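Side-chain contacts in ribonucleoside-diphosphate reductase (Pseudomonas aeruginosa, PDB 5IM3), which probably catalyses the reduction of ribonucleoside diphosphates to deoxyribonucleotides for DNA synthesis, as an allosteric enzyme that binds dATP: residues 573-578 / 653-658; 850-855 / 907-912. One frame throughout, in Å; residues are numbered along the deposited sequence.

Contact 1: residues 573-578 / 653-658; sequences SPQQHV and FKHRPV
H655 reaches across to Q575 and V578, and its side chain can be followed outward atom by atom. CG of H655 stands anti to the carbonyl carbon (chi1 -45°), which swings the imidazole toward 573-578. At the base, CB of H655 lies 3.8 Å from NE2 of Q575; CG of H655 is slightly nearer the same amide nitrogen, at 3.7 Å. The approach closes at ND1 of H655, 3.2 Å from NE2 of Q575, with the amide and ring planes turned 69° apart. Further out, CE1 of H655 meets CG1 of V578 at 4.0 Å, a van der Waals touch that comes in obliquely to the ring. One ring face is covered from its own helix by CB of K654, 3.7 Å above the plane. The tip, NE2, is hydrogen-bonded to E598, while T712 OG1 holds both ND1 of H655 and NE2 of Q575, linking the two side chains through a common hydroxyl. Y710 binds OE1 of Q575. With both ring nitrogens engaged, the imidazole's rotation should be well defined. H655 ends helix 646-655; R656, with positive phi (48°), opens the short loop 656-658 to strand 659-663, a helix-to-strand connection of the ten-stranded alpha-beta barrel.

Contact 2: residues 850-855 / 907-912; sequences TAFEVE and RALAAT
F852 projects from its loop onto R907 and L909, and the contact divides into CH-pi, apolar and edge-on polar terms. The CH-pi term is the most sharply defined: CD1 of L909 sits 3.6 Å from the ring centroid of F852 and only 3° off the ring normal, so the methyl lies almost squarely over one face. With chi1 of L909 at -67°, CG sits on the side of its own backbone N, and the two side chains meet at about a right angle.

Apolar packing adds to this. CG of L909 comes within 3.6 Å of CZ of F852, and CB of R907 reaches that same CZ at 3.8 Å. Beyond CB the R907 side chain takes little part: it bends at chi2 (-77°) and leaves the ring of F852 for Y905, with which its guanidinium makes a cation-pi contact.

At the ring edge, the R907 carbonyl oxygen lies near the plane of F852, 3.3 Å from CE1. Backbone bonds to I880 tie R907 and L909 into the parallel pair of strands 878-881 and 906-909, while Y789 also touches F852. No hydrogen bond joins the two segments, so the chemistry implies attachment by shape and dispersion, with the carbonyl probably adding a modest electrostatic attraction to the ring's hydrogen-bearing rim.

Contacts 1 and 2 are separate in space: their centres lie 38 Å apart, their nearest atoms about 24 Å, and along the chain the first closes before the second opens. Contact 1 is buried, with its centre 30 Å from that of the chain; contact 2 lies at the surface, yet at 18 Å is nearer the middle. Neither touches another subunit or an annotated dATP pocket. Contact 1 leads directly into the barrel sheet: strand 659-663, just beyond it, runs parallel to strand 600-608, which carries C602 of the C373-C602 disulfide. Contact 2 instead involves the small 878-881/906-909 sheet near the end of the modelled chain.

Contact 1: residues 573-578 / 653-658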
ATOM      1  N   SER A 573      21.473 -30.219 -31.268  1.00 56.87           N
ATOM      2  CA  SER A 573      21.350 -31.629 -30.932  1.00 57.64           C
ATOM      3  C   SER A 573      22.092 -32.467 -31.970  1.00 58.98           C
ATOM      4  O   SER A 573      21.889 -32.269 -33.174  1.00 61.15           O
ATOM      5  CB  SER A 573      19.881 -32.039 -30.874  1.00 55.69           C
ATOM      6  OG  SER A 573      19.747 -33.429 -30.636  1.00 54.65           O
ATOM      7  N   PRO A 574      22.962 -33.394 -31.561  1.00 55.56           N
ATOM      8  CA  PRO A 574      23.632 -34.254 -32.553  1.00 56.94           C
ATOM      9  C   PRO A 574      22.701 -35.233 -33.250  1.00 54.97           C
ATOM     10  O   PRO A 574      23.119 -35.855 -34.237  1.00 55.14           O
ATOM     11  CB  PRO A 574      24.686 -34.999 -31.721  1.00 56.68           C
ATOM     12  CG  PRO A 574      24.854 -34.187 -30.481  1.00 57.26           C
ATOM     13  CD  PRO A 574      23.514 -33.591 -30.211  1.00 56.20           C
ATOM     14  N   GLN A 575      21.465 -35.389 -32.780  1.00 50.12           N
ATOM     15  CA  GLN A 575      20.550 -36.404 -33.288  1.00 51.27           C
ATOM     16  C   GLN A 575      19.410 -35.804 -34.109  1.00 49.19           C
ATOM     17  O   GLN A 575      18.307 -36.353 -34.139  1.00 49.38           O
ATOM     18  CB  GLN A 575      19.996 -37.226 -32.125  1.00 50.68           C
ATOM     19  CG  GLN A 575      21.043 -38.086 -31.423  1.00 50.28           C
ATOM     20  CD  GLN A 575      21.530 -39.226 -32.298  1.00 49.39           C
ATOM     21  OE1 GLN A 575      22.467 -39.069 -33.080  1.00 50.12           O
ATOM     22  NE2 GLN A 575      20.888 -40.380 -32.176  1.00 47.52           N
ATOM     23  N   GLN A 576      19.660 -34.678 -34.785  1.00 53.46           N
ATOM     24  CA  GLN A 576      18.623 -34.040 -35.590  1.00 53.67           C
ATOM     25  C   GLN A 576      18.163 -34.915 -36.746  1.00 54.08           C
ATOM     26  O   GLN A 576      17.054 -34.719 -37.254  1.00 53.16           O
ATOM     27  CB  GLN A 576      19.125 -32.710 -36.150  1.00 55.64           C
ATOM     28  CG  GLN A 576      19.437 -31.670 -35.101  1.00 58.53           C
ATOM     29  CD  GLN A 576      20.218 -30.495 -35.661  1.00 60.54           C
ATOM     30  OE1 GLN A 576      19.766 -29.814 -36.581  1.00 60.90           O
ATOM     31  NE2 GLN A 576      21.401 -30.254 -35.107  1.00 61.26           N
ATOM     32  N   HIS A 577      18.990 -35.863 -37.180  1.00 55.43           N
ATOM     33  CA  HIS A 577      18.694 -36.658 -38.364  1.00 54.24           C
ATOM     34  C   HIS A 577      17.698 -37.778 -38.105  1.00 54.56           C
ATOM     35  O   HIS A 577      17.256 -38.423 -39.063  1.00 56.02           O
ATOM     36  CB  HIS A 577      19.986 -37.263 -38.918  1.00 54.99           C
ATOM     37  CG  HIS A 577      20.611 -38.280 -38.013  1.00 55.62           C
ATOM     38  ND1 HIS A 577      21.010 -37.985 -36.727  1.00 52.38           N
ATOM     39  CD2 HIS A 577      20.905 -39.587 -38.208  1.00 53.82           C
ATOM     40  CE1 HIS A 577      21.522 -39.067 -36.168  1.00 52.62           C
ATOM     41  NE2 HIS A 577      21.471 -40.053 -37.045  1.00 51.45           N
ATOM     42  N   VAL A 578      17.331 -38.027 -36.850  1.00 55.18           N
ATOM     43  CA  VAL A 578      16.549 -39.209 -36.518  1.00 54.26           C
ATOM     44  C   VAL A 578      15.450 -38.861 -35.521  1.00 54.28           C
ATOM     45  O   VAL A 578      14.698 -39.741 -35.088  1.00 56.15           O
ATOM     46  CB  VAL A 578      17.473 -40.322 -35.981  1.00 57.55           C
ATOM     47  CG1 VAL A 578      17.927 -40.019 -34.556  1.00 55.91           C
ATOM     48  CG2 VAL A 578      16.805 -41.681 -36.066  1.00 59.03           C
ATOM     49  N   PHE A 653      19.265 -48.177 -26.092  1.00 51.93           N
ATOM     50  CA  PHE A 653      20.039 -49.089 -26.930  1.00 53.78           C
ATOM     51  C   PHE A 653      20.303 -48.504 -28.310  1.00 54.06           C
ATOM     52  O   PHE A 653      21.364 -48.756 -28.893  1.00 53.91           O
ATOM     53  CB  PHE A 653      19.314 -50.431 -27.073  1.00 56.41           C
ATOM     54  CG  PHE A 653      19.387 -51.314 -25.851  1.00 59.08           C
ATOM     55  CD1 PHE A 653      19.907 -50.848 -24.654  1.00 59.13           C
ATOM     56  CD2 PHE A 653      18.942 -52.629 -25.913  1.00 62.41           C
ATOM     57  CE1 PHE A 653      19.973 -51.671 -23.541  1.00 60.32           C
ATOM     58  CE2 PHE A 653      19.004 -53.454 -24.804  1.00 62.06           C
ATOM     59  CZ  PHE A 653      19.520 -52.975 -23.618  1.00 60.31           C
ATOM     60  N   LYS A 654      19.359 -47.729 -28.850  1.00 53.71           N
ATOM     61  CA  LYS A 654      19.515 -47.188 -30.197  1.00 55.08           C
ATOM     62  C   LYS A 654      20.581 -46.099 -30.236  1.00 52.63           C
ATOM     63  O   LYS A 654      21.435 -46.085 -31.129  1.00 52.52           O
ATOM     64  CB  LYS A 654      18.179 -46.632 -30.697  1.00 55.17           C
ATOM     65  CG  LYS A 654      17.442 -47.505 -31.701  1.00 58.56           C
ATOM     66  CD  LYS A 654      16.017 -46.997 -31.899  1.00 57.69           C
ATOM     67  CE  LYS A 654      15.343 -47.630 -33.099  1.00 62.94           C
ATOM     68  NZ  LYS A 654      15.829 -47.056 -34.387  1.00 65.24           N
ATOM     69  N   HIS A 655      20.545 -45.179 -29.268  1.00 50.29           N
ATOM     70  CA  HIS A 655      21.324 -43.948 -29.330  1.00 50.88           C
ATOM     71  C   HIS A 655      22.415 -43.851 -28.276  1.00 47.63           C
ATOM     72  O   HIS A 655      23.358 -43.076 -28.461  1.00 45.31           O
ATOM     73  CB  HIS A 655      20.394 -42.735 -29.183  1.00 48.80           C
ATOM     74  CG  HIS A 655      19.154 -42.822 -30.016  1.00 50.39           C
ATOM     75  ND1 HIS A 655      19.189 -42.973 -31.386  1.00 52.46           N
ATOM     76  CD2 HIS A 655      17.844 -42.786 -29.674  1.00 49.55           C
ATOM     77  CE1 HIS A 655      17.953 -43.025 -31.852  1.00 52.50           C
ATOM     78  NE2 HIS A 655      17.119 -42.913 -30.833  1.00 51.52           N
ATOM     79  N   ARG A 656      22.301 -44.594 -27.183  1.00 48.57           N
ATOM     80  CA  ARG A 656      23.316 -44.637 -26.137  1.00 50.52           C
ATOM     81  C   ARG A 656      23.780 -43.248 -25.695  1.00 51.24           C
ATOM     82  O   ARG A 656      24.980 -42.951 -25.718  1.00 52.13           O
ATOM     83  CB  ARG A 656      24.509 -45.475 -26.581  1.00 49.75           C
ATOM     84  CG  ARG A 656      24.159 -46.853 -27.143  1.00 52.53           C
ATOM     85  CD  ARG A 656      25.399 -47.742 -27.230  1.00 53.38           C
ATOM     86  NE  ARG A 656      25.912 -48.056 -25.898  1.00 52.35           N
ATOM     87  CZ  ARG A 656      25.532 -49.108 -25.177  1.00 52.79           C
ATOM     88  NH1 ARG A 656      24.645 -49.969 -25.657  1.00 54.81           N
ATOM     89  NH2 ARG A 656      26.045 -49.304 -23.970  1.00 53.64           N
ATOM     90  N   PRO A 657      22.864 -42.378 -25.275  1.00 50.32           N
ATOM     91  CA  PRO A 657      23.291 -41.108 -24.685  1.00 45.23           C
ATOM     92  C   PRO A 657      23.729 -41.289 -23.243  1.00 43.05           C
ATOM     93  O   PRO A 657      23.207 -42.125 -22.505  1.00 42.31           O
ATOM     94  CB  PRO A 657      22.030 -40.241 -24.770  1.00 46.94           C
ATOM     95  CG  PRO A 657      20.918 -41.220 -24.655  1.00 41.25           C
ATOM     96  CD  PRO A 657      21.393 -42.477 -25.345  1.00 44.00           C
ATOM     97  N   VAL A 658      24.718 -40.487 -22.851  1.00 42.66           N
ATOM     98  CA  VAL A 658      25.144 -40.387 -21.465  1.00 44.19           C
ATOM     99  C   VAL A 658      25.242 -38.909 -21.122  1.00 44.94           C
ATOM    100  O   VAL A 658      25.185 -38.040 -21.993  1.00 44.23           O
ATOM    101  CB  VAL A 658      26.487 -41.111 -21.200  1.00 45.68           C
ATOM    102  CG1 VAL A 658      26.372 -42.596 -21.555  1.00 44.43           C
ATOM    103  CG2 VAL A 658      27.624 -40.461 -21.978  1.00 44.58           C
TER

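Contact 2: residues 850-855 / 907-912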
ATOM      1  N   THR A 850      28.964 -14.534  -1.700  1.00 64.05           N
ATOM      2  CA  THR A 850      27.940 -15.561  -1.678  1.00 59.40           C
ATOM      3  C   THR A 850      27.061 -15.462  -2.933  1.00 57.52           C
ATOM      4  O   THR A 850      27.193 -14.543  -3.742  1.00 57.82           O
ATOM      5  CB  THR A 850      27.184 -15.444  -0.348  1.00 61.42           C
ATOM      6  OG1 THR A 850      27.722 -16.396   0.577  1.00 61.32           O
ATOM      7  CG2 THR A 850      25.687 -15.650  -0.489  1.00 63.25           C
ATOM      8  N   ALA A 851      26.178 -16.445  -3.120  1.00 48.64           N
ATOM      9  CA  ALA A 851      25.362 -16.511  -4.329  1.00 48.60           C
ATOM     10  C   ALA A 851      24.559 -15.235  -4.565  1.00 50.39           C
ATOM     11  O   ALA A 851      24.425 -14.781  -5.704  1.00 48.13           O
ATOM     12  CB  ALA A 851      24.427 -17.714  -4.249  1.00 46.94           C
ATOM     13  N   PHE A 852      23.999 -14.647  -3.504  1.00 52.74           N
ATOM     14  CA  PHE A 852      23.161 -13.464  -3.673  1.00 53.39           C
ATOM     15  C   PHE A 852      23.952 -12.164  -3.734  1.00 55.85           C
ATOM     16  O   PHE A 852      23.352 -11.112  -3.976  1.00 57.82           O
ATOM     17  CB  PHE A 852      22.129 -13.375  -2.549  1.00 54.44           C
ATOM     18  CG  PHE A 852      20.852 -14.094  -2.860  1.00 54.49           C
ATOM     19  CD1 PHE A 852      20.028 -13.646  -3.877  1.00 54.75           C
ATOM     20  CD2 PHE A 852      20.475 -15.214  -2.141  1.00 51.92           C
ATOM     21  CE1 PHE A 852      18.856 -14.299  -4.177  1.00 54.33           C
ATOM     22  CE2 PHE A 852      19.298 -15.873  -2.433  1.00 53.12           C
ATOM     23  CZ  PHE A 852      18.489 -15.417  -3.454  1.00 53.70           C
ATOM     24  N   GLU A 853      25.269 -12.202  -3.527  1.00 58.26           N
ATOM     25  CA  GLU A 853      26.105 -11.016  -3.689  1.00 61.07           C
ATOM     26  C   GLU A 853      27.124 -11.204  -4.808  1.00 60.41           C
ATOM     27  O   GLU A 853      28.136 -10.502  -4.849  1.00 63.70           O
ATOM     28  CB  GLU A 853      26.789 -10.641  -2.367  1.00 61.77           C
ATOM     29  CG  GLU A 853      27.193 -11.808  -1.475  1.00 60.42           C
ATOM     30  CD  GLU A 853      27.286 -11.445  -0.008  1.00 61.87           C
ATOM     31  OE1 GLU A 853      26.506 -10.582   0.450  1.00 65.94           O
ATOM     32  OE2 GLU A 853      28.123 -12.041   0.693  1.00 61.47           O
ATOM     33  N   VAL A 854      26.868 -12.139  -5.721  1.00 63.26           N
ATOM     34  CA  VAL A 854      27.537 -12.203  -7.015  1.00 63.11           C
ATOM     35  C   VAL A 854      26.528 -11.770  -8.068  1.00 62.32           C
ATOM     36  O   VAL A 854      25.406 -12.293  -8.112  1.00 61.00           O
ATOM     37  CB  VAL A 854      28.074 -13.613  -7.324  1.00 61.06           C
ATOM     38  CG1 VAL A 854      28.693 -13.649  -8.719  1.00 61.63           C
ATOM     39  CG2 VAL A 854      29.099 -14.040  -6.286  1.00 61.13           C
ATOM     40  N   GLU A 855      26.920 -10.823  -8.915  1.00 62.27           N
ATOM     41  CA  GLU A 855      26.015 -10.343  -9.946  1.00 63.36           C
ATOM     42  C   GLU A 855      25.656 -11.476 -10.898  1.00 61.27           C
ATOM     43  O   GLU A 855      26.503 -12.299 -11.264  1.00 60.43           O
ATOM     44  CB  GLU A 855      26.642  -9.181 -10.709  1.00 66.95           C
ATOM     45  CG  GLU A 855      26.908  -7.962  -9.846  1.00 69.31           C
ATOM     46  CD  GLU A 855      27.390  -6.782 -10.655  1.00 74.45           C
ATOM     47  OE1 GLU A 855      26.692  -6.409 -11.622  1.00 77.06           O
ATOM     48  OE2 GLU A 855      28.467  -6.233 -10.336  1.00 76.10           O
ATOM     49  N   ARG A 907      15.952 -17.875  -7.797  1.00 51.95           N
ATOM     50  CA  ARG A 907      16.011 -17.511  -6.386  1.00 54.32           C
ATOM     51  C   ARG A 907      16.053 -15.990  -6.319  1.00 53.23           C
ATOM     52  O   ARG A 907      17.039 -15.373  -6.730  1.00 52.88           O
ATOM     53  CB  ARG A 907      17.225 -18.141  -5.711  1.00 56.82           C
ATOM     54  CG  ARG A 907      17.251 -19.661  -5.783  1.00 59.61           C
ATOM     55  CD  ARG A 907      16.294 -20.287  -4.781  1.00 62.80           C
ATOM     56  NE  ARG A 907      16.384 -21.747  -4.795  1.00 65.17           N
ATOM     57  CZ  ARG A 907      15.504 -22.561  -5.372  1.00 67.18           C
ATOM     58  NH1 ARG A 907      14.434 -22.075  -5.991  1.00 69.12           N
ATOM     59  NH2 ARG A 907      15.691 -23.873  -5.322  1.00 67.60           N
ATOM     60  N   ALA A 908      14.975 -15.387  -5.824  1.00 52.91           N
ATOM     61  CA  ALA A 908      14.800 -13.942  -5.864  1.00 55.17           C
ATOM     62  C   ALA A 908      14.581 -13.389  -4.461  1.00 59.03           C
ATOM     63  O   ALA A 908      13.842 -13.971  -3.659  1.00 56.91           O
ATOM     64  CB  ALA A 908      13.620 -13.560  -6.764  1.00 55.90           C
ATOM     65  N   LEU A 909      15.229 -12.261  -4.178  1.00 66.96           N
ATOM     66  CA  LEU A 909      15.049 -11.522  -2.934  1.00 73.08           C
ATOM     67  C   LEU A 909      14.644 -10.096  -3.267  1.00 79.49           C
ATOM     68  O   LEU A 909      15.324  -9.422  -4.048  1.00 79.81           O
ATOM     69  CB  LEU A 909      16.329 -11.510  -2.092  1.00 72.72           C
ATOM     70  CG  LEU A 909      16.818 -12.835  -1.507  1.00 72.28           C
ATOM     71  CD1 LEU A 909      18.074 -12.599  -0.679  1.00 71.95           C
ATOM     72  CD2 LEU A 909      15.734 -13.504  -0.668  1.00 72.84           C
ATOM     73  N   ALA A 910      13.540  -9.641  -2.680  1.00 95.00           N
ATOM     74  CA  ALA A 910      13.072  -8.274  -2.859  1.00102.49           C
ATOM     75  C   ALA A 910      13.540  -7.343  -1.750  1.00108.94           C
ATOM     76  O   ALA A 910      13.077  -6.200  -1.682  1.00112.47           O
ATOM     77  CB  ALA A 910      11.544  -8.249  -2.949  1.00103.99           C
ATOM     78  N   ALA A 911      14.457  -7.796  -0.893  1.00124.94           N
ATOM     79  CA  ALA A 911      14.935  -6.957   0.202  1.00131.08           C
ATOM     80  C   ALA A 911      15.907  -5.889  -0.290  1.00132.92           C
ATOM     81  O   ALA A 911      15.838  -4.735   0.148  1.00137.72           O
ATOM     82  CB  ALA A 911      15.598  -7.824   1.273  1.00130.95           C
ATOM     83  N   THR A 912      16.813  -6.253  -1.194  1.00121.09           N
ATOM     84  CA  THR A 912      17.794  -5.314  -1.726  1.00120.58           C
ATOM     85  C   THR A 912      17.145  -4.378  -2.745  1.00122.41           C
ATOM     86  O   THR A 912      17.617  -3.263  -2.975  1.00124.46           O
ATOM     87  CB  THR A 912      18.977  -6.052  -2.390  1.00117.08           C
ATOM     88  OG1 THR A 912      19.414  -7.123  -1.542  1.00114.24           O
ATOM     89  CG2 THR A 912      20.138  -5.101  -2.630  1.00118.67           C
TER